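Local coordinates for protein phosphatase (Thermotoga maritima, PDB 1NF2) that probably hydrolyses phosphate esters as a magnesium-dependent phosphatase of the haloacid dehalogenase (HAD) superfamily, with a separate substrate-binding domain, at residues A[119-122]-A[123-126]; A[104-108]-A[109-113]; A[232-236]-A[237-241]; A[166-169]-A[170-173]. One frame throughout, in Å; residues are numbered along the deposited sequence.

Contact 1 (A[119-122]-A[123-126]); sequences IKSY and ARHS
Tyr122 sends its ring out from the side of the helix, CG anti to the backbone N (chi1 167°), while Ser126 turns its OG in between its own N and carbonyl carbon (chi1 57°), and the two meet at the C-terminal end of helix 117-125. This helix is the crossover of a beta-alpha-beta unit between strands 110-112 and 130-132. Ser126 OG sits 3.1 Å above the plane of the Tyr122 ring, shifted toward its rim, with CE1 the closest ring atom. The same hydroxyl donates to Tyr122 O at 2.6 Å, and Ser126 N donates to that oxygen at 2.9 Å from the opposite face of the carbonyl plane. Two bonds from one residue thus grip a single carbonyl just where the chain leaves helical geometry. The far end of the tyrosine bonds to Tyr105 OH, and its ring meets Tyr181 edge-to-face; an alanine here would probably leave Tyr105 OH without this mate and open a gap between the helix and the sheet beneath it. On the outer side, Ser121 O accepts a nearly straight bond from His125 N at 3.1 Å and a weak, strongly bent one from His125 ND1 at 2.7 Å. Arg124 folds back along the helix and lays its guanidinium over Ser121, whose CA is 3.6 Å from the plane and over its centre. The edge of the neighbouring imidazole faces the same group, with Arg124 NH1 lying in the plane of the His125 ring.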
loop_
_atom_site.group_PDB
_atom_site.type_symbol
_atom_site.label_atom_id
_atom_site.label_comp_id
_atom_site.label_asym_id
_atom_site.label_seq_id
_atom_site.Cartn_x
_atom_site.Cartn_y
_atom_site.Cartn_z
ATOM N N ILE A 119 13.734 10.649 11.353
ATOM C CA ILE A 119 12.892 9.494 11.624
ATOM C C ILE A 119 11.685 9.844 12.495
ATOM O O ILE A 119 10.565 9.407 12.217
ATOM C CB ILE A 119 13.703 8.358 12.300
ATOM C CG1 ILE A 119 12.795 7.160 12.579
ATOM C CG2 ILE A 119 14.325 8.844 13.589
ATOM C CD1 ILE A 119 12.204 6.543 11.333
ATOM N N LYS A 120 11.910 10.634 13.541
ATOM C CA LYS A 120 10.829 11.023 14.439
ATOM C C LYS A 120 9.663 11.651 13.675
ATOM O O LYS A 120 8.508 11.244 13.833
ATOM C CB LYS A 120 11.342 12.010 15.491
ATOM C CG LYS A 120 12.430 11.455 16.402
ATOM C CD LYS A 120 12.889 12.497 17.417
ATOM C CE LYS A 120 13.995 11.959 18.316
ATOM N NZ LYS A 120 13.562 10.779 19.125
ATOM N N SER A 121 9.976 12.634 12.839
ATOM C CA SER A 121 8.964 13.332 12.059
ATOM C C SER A 121 8.313 12.475 10.976
ATOM O O SER A 121 7.163 12.710 10.610
ATOM C CB SER A 121 9.567 14.582 11.417
ATOM O OG SER A 121 8.631 15.201 10.551
ATOM N N TYR A 122 9.042 11.492 10.451
ATOM C CA TYR A 122 8.471 10.642 9.415
ATOM C C TYR A 122 7.465 9.667 10.009
ATOM O O TYR A 122 6.383 9.470 9.457
ATOM C CB TYR A 122 9.562 9.864 8.667
ATOM C CG TYR A 122 9.008 8.747 7.798
ATOM C CD1 TYR A 122 8.761 7.478 8.330
ATOM C CD2 TYR A 122 8.656 8.982 6.469
ATOM C CE1 TYR A 122 8.172 6.471 7.563
ATOM C CE2 TYR A 122 8.067 7.984 5.693
ATOM C CZ TYR A 122 7.826 6.734 6.249
ATOM O OH TYR A 122 7.214 5.760 5.494
ATOM N N ALA A 123 7.827 9.056 11.132
ATOM C CA ALA A 123 6.952 8.097 11.792
ATOM C C ALA A 123 5.709 8.798 12.324
ATOM O O ALA A 123 4.644 8.195 12.447
ATOM C CB ALA A 123 7.691 7.413 12.931
ATOM N N ARG A 124 5.868 10.079 12.642
ATOM C CA ARG A 124 4.785 10.901 13.164
ATOM C C ARG A 124 3.775 11.156 12.052
ATOM O O ARG A 124 2.597 10.844 12.189
ATOM C CB ARG A 124 5.356 12.228 13.664
ATOM C CG ARG A 124 4.377 13.148 14.367
ATOM C CD ARG A 124 4.997 14.534 14.471
ATOM N NE ARG A 124 6.374 14.465 14.959
ATOM C CZ ARG A 124 7.317 15.363 14.685
ATOM N NH1 ARG A 124 7.040 16.410 13.919
ATOM N NH2 ARG A 124 8.544 15.208 15.171
ATOM N N HIS A 125 4.259 11.717 10.947
ATOM C CA HIS A 125 3.409 12.035 9.808
ATOM C C HIS A 125 2.817 10.811 9.109
ATOM O O HIS A 125 1.681 10.862 8.640
ATOM C CB HIS A 125 4.165 12.906 8.791
ATOM C CG HIS A 125 4.468 14.288 9.285
ATOM N ND1 HIS A 125 5.153 14.534 10.458
ATOM C CD2 HIS A 125 4.210 15.502 8.743
ATOM C CE1 HIS A 125 5.306 15.837 10.614
ATOM N NE2 HIS A 125 4.744 16.447 9.586
ATOM N N SER A 126 3.560 9.714 9.003
ATOM C CA SER A 126 3.005 8.523 8.352
ATOM C C SER A 126 2.617 7.506 9.426
ATOM O O SER A 126 2.515 6.305 9.155
ATOM C CB SER A 126 4.028 7.917 7.384
ATOM O OG SER A 126 5.234 7.587 8.035
#

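Contact 2 (A[104-108]-A[109-113]); sequences AYIDD and VLYSE
Leu110 lays its CG over one face of the Tyr105 ring, 4.0 Å from the centroid and 27° off the ring normal, a CH-pi contact across a beta hairpin. Tyr105 and Leu110 form a non-hydrogen-bonded antiparallel pair of strands 102-105 and 110-112, their side chains on the sheet face that helix 117-125 covers. CE1 and CZ of the ring lie nearest the leucine branch point, and the tyrosine hydroxyl is hydrogen-bonded to that of Tyr122. Lys147 makes a cation-pi contact with the same ring.

The other face of the hairpin carries Ala104 and Tyr111, a hydrogen-bonded pair. Tyr111 N reaches Ala104 O at 2.9 Å, and Ala104 N returns the bond to Tyr111 O. Tyr111 has CG beside its backbone N (chi1 -69°), which directs the ring back toward the turn; there CE2 comes 3.9 Å from Ile106 CB, the two side chains crossing at about a right angle. Leu136, Leu139 and Val140 of helix 136-143 pack on this face.

Ile106 N gives a fairly straight bond to Val109 O at 3.0 Å; the return bond from Val109 N to Ile106 O is weak. Asp107 and Asp108, both with positive phi, make a type I' turn between them, and Asp108 OD1 accepts from Tyr65 OH and Leu45 N. Beside the turn a water donates to Ile106 O at 2.8 Å and also bonds Tyr111 OH at 2.8 Å, lying in the plane of the tyrosine ring at its edge.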
loop_
_atom_site.group_PDB
_atom_site.type_symbol
_atom_site.label_atom_id
_atom_site.label_comp_id
_atom_site.label_asym_id
_atom_site.label_seq_id
_atom_site.Cartn_x
_atom_site.Cartn_y
_atom_site.Cartn_z
ATOM N N ALA A 104 14.858 0.900 7.291
ATOM C CA ALA A 104 14.487 -0.300 6.553
ATOM C C ALA A 104 13.220 -0.960 7.084
ATOM O O ALA A 104 12.970 -0.970 8.288
ATOM C CB ALA A 104 15.642 -1.305 6.588
ATOM N N TYR A 105 12.428 -1.508 6.168
ATOM C CA TYR A 105 11.199 -2.212 6.516
ATOM C C TYR A 105 11.509 -3.700 6.473
ATOM O O TYR A 105 11.622 -4.287 5.399
ATOM C CB TYR A 105 10.100 -1.872 5.513
ATOM C CG TYR A 105 9.507 -0.496 5.712
ATOM C CD1 TYR A 105 8.454 -0.299 6.601
ATOM C CD2 TYR A 105 9.992 0.605 5.011
ATOM C CE1 TYR A 105 7.893 0.961 6.785
ATOM C CE2 TYR A 105 9.438 1.872 5.188
ATOM C CZ TYR A 105 8.387 2.040 6.077
ATOM O OH TYR A 105 7.816 3.279 6.254
ATOM N N ILE A 106 11.641 -4.308 7.649
ATOM C CA ILE A 106 11.983 -5.721 7.735
ATOM C C ILE A 106 10.956 -6.545 8.499
ATOM O O ILE A 106 10.756 -6.350 9.697
ATOM C CB ILE A 106 13.351 -5.890 8.423
ATOM C CG1 ILE A 106 14.420 -5.159 7.606
ATOM C CG2 ILE A 106 13.675 -7.366 8.599
ATOM C CD1 ILE A 106 15.730 -5.018 8.330
ATOM N N ASP A 107 10.324 -7.482 7.802
ATOM C CA ASP A 107 9.320 -8.337 8.418
ATOM C C ASP A 107 8.240 -7.531 9.120
ATOM O O ASP A 107 7.827 -7.855 10.232
ATOM C CB ASP A 107 9.977 -9.298 9.404
ATOM C CG ASP A 107 10.071 -10.700 8.855
ATOM O OD1 ASP A 107 9.012 -11.357 8.747
ATOM O OD2 ASP A 107 11.193 -11.141 8.518
ATOM N N ASP A 108 7.814 -6.459 8.462
ATOM C CA ASP A 108 6.755 -5.596 8.971
ATOM C C ASP A 108 7.110 -4.752 10.190
ATOM O O ASP A 108 6.256 -4.476 11.031
ATOM C CB ASP A 108 5.508 -6.439 9.257
ATOM C CG ASP A 108 4.232 -5.733 8.860
ATOM O OD1 ASP A 108 4.274 -4.927 7.906
ATOM O OD2 ASP A 108 3.188 -5.995 9.490
ATOM N N VAL A 109 8.373 -4.340 10.276
ATOM C CA VAL A 109 8.841 -3.487 11.370
ATOM C C VAL A 109 9.766 -2.424 10.775
ATOM O O VAL A 109 10.653 -2.740 9.983
ATOM C CB VAL A 109 9.621 -4.290 12.444
ATOM C CG1 VAL A 109 10.096 -3.355 13.557
ATOM C CG2 VAL A 109 8.734 -5.381 13.027
ATOM N N LEU A 110 9.546 -1.165 11.137
ATOM C CA LEU A 110 10.373 -0.083 10.618
ATOM C C LEU A 110 11.575 0.093 11.534
ATOM O O LEU A 110 11.418 0.262 12.746
ATOM C CB LEU A 110 9.590 1.235 10.570
ATOM C CG LEU A 110 9.932 2.250 9.471
ATOM C CD1 LEU A 110 9.346 3.600 9.849
ATOM C CD2 LEU A 110 11.429 2.369 9.285
ATOM N N TYR A 111 12.770 0.040 10.950
ATOM C CA TYR A 111 14.012 0.212 11.700
ATOM C C TYR A 111 14.746 1.437 11.168
ATOM O O TYR A 111 14.628 1.780 9.993
ATOM C CB TYR A 111 14.929 -1.003 11.525
ATOM C CG TYR A 111 14.449 -2.280 12.170
ATOM C CD1 TYR A 111 14.824 -2.614 13.468
ATOM C CD2 TYR A 111 13.640 -3.173 11.467
ATOM C CE1 TYR A 111 14.410 -3.812 14.049
ATOM C CE2 TYR A 111 13.220 -4.369 12.036
ATOM C CZ TYR A 111 13.607 -4.683 13.324
ATOM O OH TYR A 111 13.194 -5.873 13.881
ATOM N N SER A 112 15.501 2.092 12.044
ATOM C CA SER A 112 16.297 3.255 11.670
ATOM C C SER A 112 17.653 3.086 12.338
ATOM O O SER A 112 17.737 2.663 13.492
ATOM C CB SER A 112 15.646 4.552 12.148
ATOM O OG SER A 112 16.365 5.673 11.661
ATOM N N GLU A 113 18.715 3.406 11.613
ATOM C CA GLU A 113 20.061 3.267 12.153
ATOM C C GLU A 113 20.299 4.192 13.338
ATOM O O GLU A 113 20.832 3.775 14.365
ATOM C CB GLU A 113 21.094 3.561 11.068
ATOM C CG GLU A 113 22.151 2.490 10.924
ATOM C CD GLU A 113 23.196 2.849 9.892
ATOM O OE1 GLU A 113 23.975 1.949 9.509
ATOM O OE2 GLU A 113 23.241 4.027 9.467
HETATM O O HOH W 1 11.656 -7.409 12.132
#

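Contact 3 (A[232-236]-A[237-241]); sequences ENAIE and KVKEA
Lys239 runs back from the first turn of its helix toward the loop before it, passing CG beside Ala234 CB at 3.9 Å and CE beside Ala234 O at 3.3 Å. A bend at chi3 (-112°) then brings NZ to Glu232 O, a hydrogen bond of 2.8 Å with the donor tilted 28° from the carbonyl plane. The aliphatic part of the lysine therefore lies along the loop, and its ammonium ties down a backbone carbonyl rather than either nearby glutamate. Cut back to an alanine, the residue is likely to cost Glu232 O this donor and Ala234 CB the cover of the CG methylene. Val238, one residue earlier, meets the loop with CG1, 3.7 Å from Ala234 CB.

Ile235 occupies the N-cap position, and its carbonyl receives weak bonds from Val238 N and Lys239 N. One residue on, Glu236 O takes Glu240 N at 3.1 Å, and the regular helical pattern is under way. Ala234 and Asn233 touch Asp214, one of the aspartates that hold the magnesium ion. The segment is thus a loop-to-helix N-terminus after strand 227-230, on the C-terminal side of the parallel part of the core sheet in the Rossmann-like HAD fold, bordering its metal site.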
loop_
_atom_site.group_PDB
_atom_site.type_symbol
_atom_site.label_atom_id
_atom_site.label_comp_id
_atom_site.label_asym_id
_atom_site.label_seq_id
_atom_site.Cartn_x
_atom_site.Cartn_y
_atom_site.Cartn_z
ATOM N N GLU A 232 -14.145 11.180 -6.163
ATOM C CA GLU A 232 -14.206 12.512 -6.764
ATOM C C GLU A 232 -12.867 13.251 -6.593
ATOM O O GLU A 232 -12.520 14.118 -7.387
ATOM C CB GLU A 232 -15.329 13.348 -6.145
ATOM C CG GLU A 232 -15.390 14.753 -6.743
ATOM C CD GLU A 232 -16.543 15.607 -6.228
ATOM O OE1 GLU A 232 -16.527 16.829 -6.507
ATOM O OE2 GLU A 232 -17.463 15.071 -5.564
ATOM N N ASN A 233 -12.123 12.907 -5.552
ATOM C CA ASN A 233 -10.836 13.542 -5.301
ATOM C C ASN A 233 -9.695 12.874 -6.088
ATOM O O ASN A 233 -8.542 13.268 -5.954
ATOM C CB ASN A 233 -10.530 13.495 -3.798
ATOM C CG ASN A 233 -10.904 12.168 -3.180
ATOM O OD1 ASN A 233 -12.088 11.830 -3.089
ATOM N ND2 ASN A 233 -9.901 11.394 -2.769
ATOM N N ALA A 234 -10.018 11.878 -6.911
ATOM C CA ALA A 234 -9.002 11.162 -7.687
ATOM C C ALA A 234 -8.319 12.057 -8.707
ATOM O O ALA A 234 -8.891 13.056 -9.135
ATOM C CB ALA A 234 -9.633 9.974 -8.402
ATOM N N ILE A 235 -7.092 11.714 -9.095
ATOM C CA ILE A 235 -6.423 12.525 -10.105
ATOM C C ILE A 235 -7.187 12.300 -11.403
ATOM O O ILE A 235 -7.890 11.299 -11.563
ATOM C CB ILE A 235 -4.923 12.153 -10.325
ATOM C CG1 ILE A 235 -4.787 10.715 -10.826
ATOM C CG2 ILE A 235 -4.133 12.376 -9.037
ATOM C CD1 ILE A 235 -4.925 9.682 -9.758
ATOM N N GLU A 236 -7.056 13.254 -12.313
ATOM C CA GLU A 236 -7.727 13.225 -13.600
ATOM C C GLU A 236 -7.585 11.897 -14.342
ATOM O O GLU A 236 -8.564 11.350 -14.848
ATOM C CB GLU A 236 -7.197 14.377 -14.460
ATOM C CG GLU A 236 -5.742 14.799 -14.148
ATOM C CD GLU A 236 -5.589 15.579 -12.831
ATOM O OE1 GLU A 236 -6.248 16.631 -12.676
ATOM O OE2 GLU A 236 -4.803 15.148 -11.957
ATOM N N LYS A 237 -6.366 11.376 -14.391
ATOM C CA LYS A 237 -6.097 10.125 -15.082
ATOM C C LYS A 237 -6.950 8.961 -14.562
ATOM O O LYS A 237 -7.423 8.144 -15.342
ATOM C CB LYS A 237 -4.607 9.782 -14.959
ATOM C CG LYS A 237 -4.123 8.745 -15.956
ATOM C CD LYS A 237 -2.657 8.394 -15.744
ATOM C CE LYS A 237 -2.202 7.353 -16.760
ATOM N NZ LYS A 237 -0.844 6.814 -16.460
ATOM N N VAL A 238 -7.134 8.881 -13.249
ATOM C CA VAL A 238 -7.923 7.807 -12.653
ATOM C C VAL A 238 -9.403 7.907 -13.002
ATOM O O VAL A 238 -10.049 6.898 -13.292
ATOM C CB VAL A 238 -7.757 7.780 -11.113
ATOM C CG1 VAL A 238 -8.874 6.946 -10.457
ATOM C CG2 VAL A 238 -6.404 7.176 -10.766
ATOM N N LYS A 239 -9.936 9.123 -12.985
ATOM C CA LYS A 239 -11.341 9.315 -13.304
ATOM C C LYS A 239 -11.642 8.920 -14.741
ATOM O O LYS A 239 -12.681 8.314 -15.026
ATOM C CB LYS A 239 -11.738 10.770 -13.065
ATOM C CG LYS A 239 -11.562 11.188 -11.622
ATOM C CD LYS A 239 -12.446 12.361 -11.251
ATOM C CE LYS A 239 -11.631 13.599 -10.982
ATOM N NZ LYS A 239 -12.393 14.552 -10.132
ATOM N N GLU A 240 -10.722 9.248 -15.642
ATOM C CA GLU A 240 -10.895 8.944 -17.056
ATOM C C GLU A 240 -10.811 7.452 -17.357
ATOM O O GLU A 240 -11.247 7.004 -18.410
ATOM C CB GLU A 240 -9.855 9.706 -17.884
ATOM C CG GLU A 240 -9.948 11.210 -17.712
ATOM C CD GLU A 240 -8.906 11.960 -18.512
ATOM O OE1 GLU A 240 -7.705 11.630 -18.388
ATOM O OE2 GLU A 240 -9.283 12.887 -19.256
ATOM N N ALA A 241 -10.258 6.682 -16.430
ATOM C CA ALA A 241 -10.140 5.240 -16.620
ATOM C C ALA A 241 -11.233 4.502 -15.864
ATOM O O ALA A 241 -11.398 3.296 -16.019
ATOM C CB ALA A 241 -8.776 4.756 -16.141
#

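Contact 4 (A[166-169]-A[170-173]); sequences ERFK and DVVK
Phe168 has the chain of Arg167 over one face of its ring, with CG of the arginine 3.6 Å above the plane and over the centre. Arg167 curls round so that its guanidinium in turn has Phe168 CZ 3.9 Å from its own plane, offset toward the rim. Tyr94 of helix 85-95 meets the phenylalanine edge-to-face. Across the turn Phe168 touches less through its ring than through its root: CB packs on Val172 CG1 at 3.8 Å, and Val171 CG2 approaches CD1 more distantly.

The backbone closes the turn at Phe168 O. Val171 N donates to it at 3.0 Å, and Val172 N adds a weak bond. On the outer side a water accepts from Asp170 N at 3.1 Å and gives weak bonds to the carbonyls of Glu166 and Arg167. Lys169 bends at chi3 and reaches back one helical turn to Glu166, where NZ and OE1 form a salt bridge whose hydrogen bond, at 3.3 Å, is weak.

The turn carries the chain from helix 154-168 into the edge strand 172-178; Ile91 and Val87 of helix 85-95 pack against Phe168 and Val171, and Ile184 of strand 181-186 against Val172.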
loop_
_atom_site.group_PDB
_atom_site.type_symbol
_atom_site.label_atom_id
_atom_site.label_comp_id
_atom_site.label_asym_id
_atom_site.label_seq_id
_atom_site.Cartn_x
_atom_site.Cartn_y
_atom_site.Cartn_z
ATOM N N GLU A 166 20.389 5.721 -11.343
ATOM C CA GLU A 166 21.349 5.383 -12.395
ATOM C C GLU A 166 22.071 4.081 -12.081
ATOM O O GLU A 166 22.291 3.250 -12.956
ATOM C CB GLU A 166 22.396 6.490 -12.530
ATOM C CG GLU A 166 21.876 7.788 -13.095
ATOM C CD GLU A 166 21.532 7.680 -14.564
ATOM O OE1 GLU A 166 20.593 6.933 -14.907
ATOM O OE2 GLU A 166 22.208 8.342 -15.378
ATOM N N ARG A 167 22.429 3.916 -10.813
ATOM C CA ARG A 167 23.163 2.742 -10.364
ATOM C C ARG A 167 22.336 1.479 -10.133
ATOM O O ARG A 167 22.815 0.373 -10.388
ATOM C CB ARG A 167 23.924 3.084 -9.081
ATOM C CG ARG A 167 24.703 1.926 -8.478
ATOM C CD ARG A 167 25.852 1.463 -9.378
ATOM N NE ARG A 167 26.595 0.377 -8.744
ATOM C CZ ARG A 167 26.119 -0.853 -8.568
ATOM N NH1 ARG A 167 24.898 -1.166 -8.994
ATOM N NH2 ARG A 167 26.847 -1.763 -7.926
ATOM N N PHE A 168 21.103 1.630 -9.661
ATOM C CA PHE A 168 20.280 0.460 -9.371
ATOM C C PHE A 168 18.947 0.328 -10.105
ATOM O O PHE A 168 18.183 -0.597 -9.843
ATOM C CB PHE A 168 20.044 0.390 -7.870
ATOM C CG PHE A 168 21.304 0.242 -7.074
ATOM C CD1 PHE A 168 22.063 -0.919 -7.165
ATOM C CD2 PHE A 168 21.717 1.246 -6.204
ATOM C CE1 PHE A 168 23.216 -1.078 -6.390
ATOM C CE2 PHE A 168 22.864 1.092 -5.429
ATOM C CZ PHE A 168 23.613 -0.072 -5.521
ATOM N N LYS A 169 18.682 1.239 -11.032
ATOM C CA LYS A 169 17.449 1.226 -11.815
ATOM C C LYS A 169 17.111 -0.165 -12.361
ATOM O O LYS A 169 15.939 -0.530 -12.473
ATOM C CB LYS A 169 17.595 2.209 -12.981
ATOM C CG LYS A 169 16.339 2.466 -13.790
ATOM C CD LYS A 169 16.637 3.413 -14.951
ATOM C CE LYS A 169 17.253 4.720 -14.461
ATOM N NZ LYS A 169 17.638 5.625 -15.579
ATOM N N ASP A 170 18.148 -0.934 -12.689
ATOM C CA ASP A 170 18.009 -2.278 -13.258
ATOM C C ASP A 170 17.469 -3.390 -12.360
ATOM O O ASP A 170 16.859 -4.339 -12.845
ATOM C CB ASP A 170 19.357 -2.749 -13.814
ATOM C CG ASP A 170 19.740 -2.049 -15.099
ATOM O OD1 ASP A 170 20.839 -2.334 -15.622
ATOM O OD2 ASP A 170 18.944 -1.220 -15.590
ATOM N N VAL A 171 17.696 -3.291 -11.060
ATOM C CA VAL A 171 17.252 -4.344 -10.164
ATOM C C VAL A 171 16.352 -3.878 -9.032
ATOM O O VAL A 171 15.989 -4.670 -8.156
ATOM C CB VAL A 171 18.465 -5.056 -9.552
ATOM C CG1 VAL A 171 19.295 -5.692 -10.659
ATOM C CG2 VAL A 171 19.310 -4.057 -8.774
ATOM N N VAL A 172 15.985 -2.603 -9.043
ATOM C CA VAL A 172 15.139 -2.079 -7.987
ATOM C C VAL A 172 14.448 -0.800 -8.465
ATOM O O VAL A 172 14.885 -0.174 -9.432
ATOM C CB VAL A 172 15.997 -1.811 -6.713
ATOM C CG1 VAL A 172 16.532 -0.391 -6.718
ATOM C CG2 VAL A 172 15.197 -2.100 -5.472
ATOM N N LYS A 173 13.352 -0.438 -7.804
ATOM C CA LYS A 173 12.601 0.771 -8.143
ATOM C C LYS A 173 12.972 1.883 -7.162
ATOM O O LYS A 173 12.919 1.690 -5.949
ATOM C CB LYS A 173 11.097 0.492 -8.062
ATOM C CG LYS A 173 10.200 1.726 -8.152
ATOM C CD LYS A 173 9.712 1.993 -9.570
ATOM C CE LYS A 173 10.853 2.311 -10.526
ATOM N NZ LYS A 173 10.357 2.609 -11.902
HETATM O O HOH W 2 21.061 0.050 -12.623
#

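How the contacts relate
Along the chain the order is contact 2, contact 1, contact 4, contact 3. Contacts 2 and 1 are consecutive pieces of the domain built on the six-stranded sheet, a hairpin and the helix that follows it; their centres are 13 Å apart and they touch, the helix packed on the hairpin. Contact 4 belongs to the same domain and enters the same sheet at edge strand 172-178, while the hairpin strands lie inside it; its centre is about 21 Å from that of contact 2. Contact 3 stands apart on the eight-stranded core that holds magnesium, about 29 Å from contacts 1 and 4 and 33 Å from contact 2, centre to centre. Three contacts shape the probable substrate-binding domain and one borders the metal site of the core.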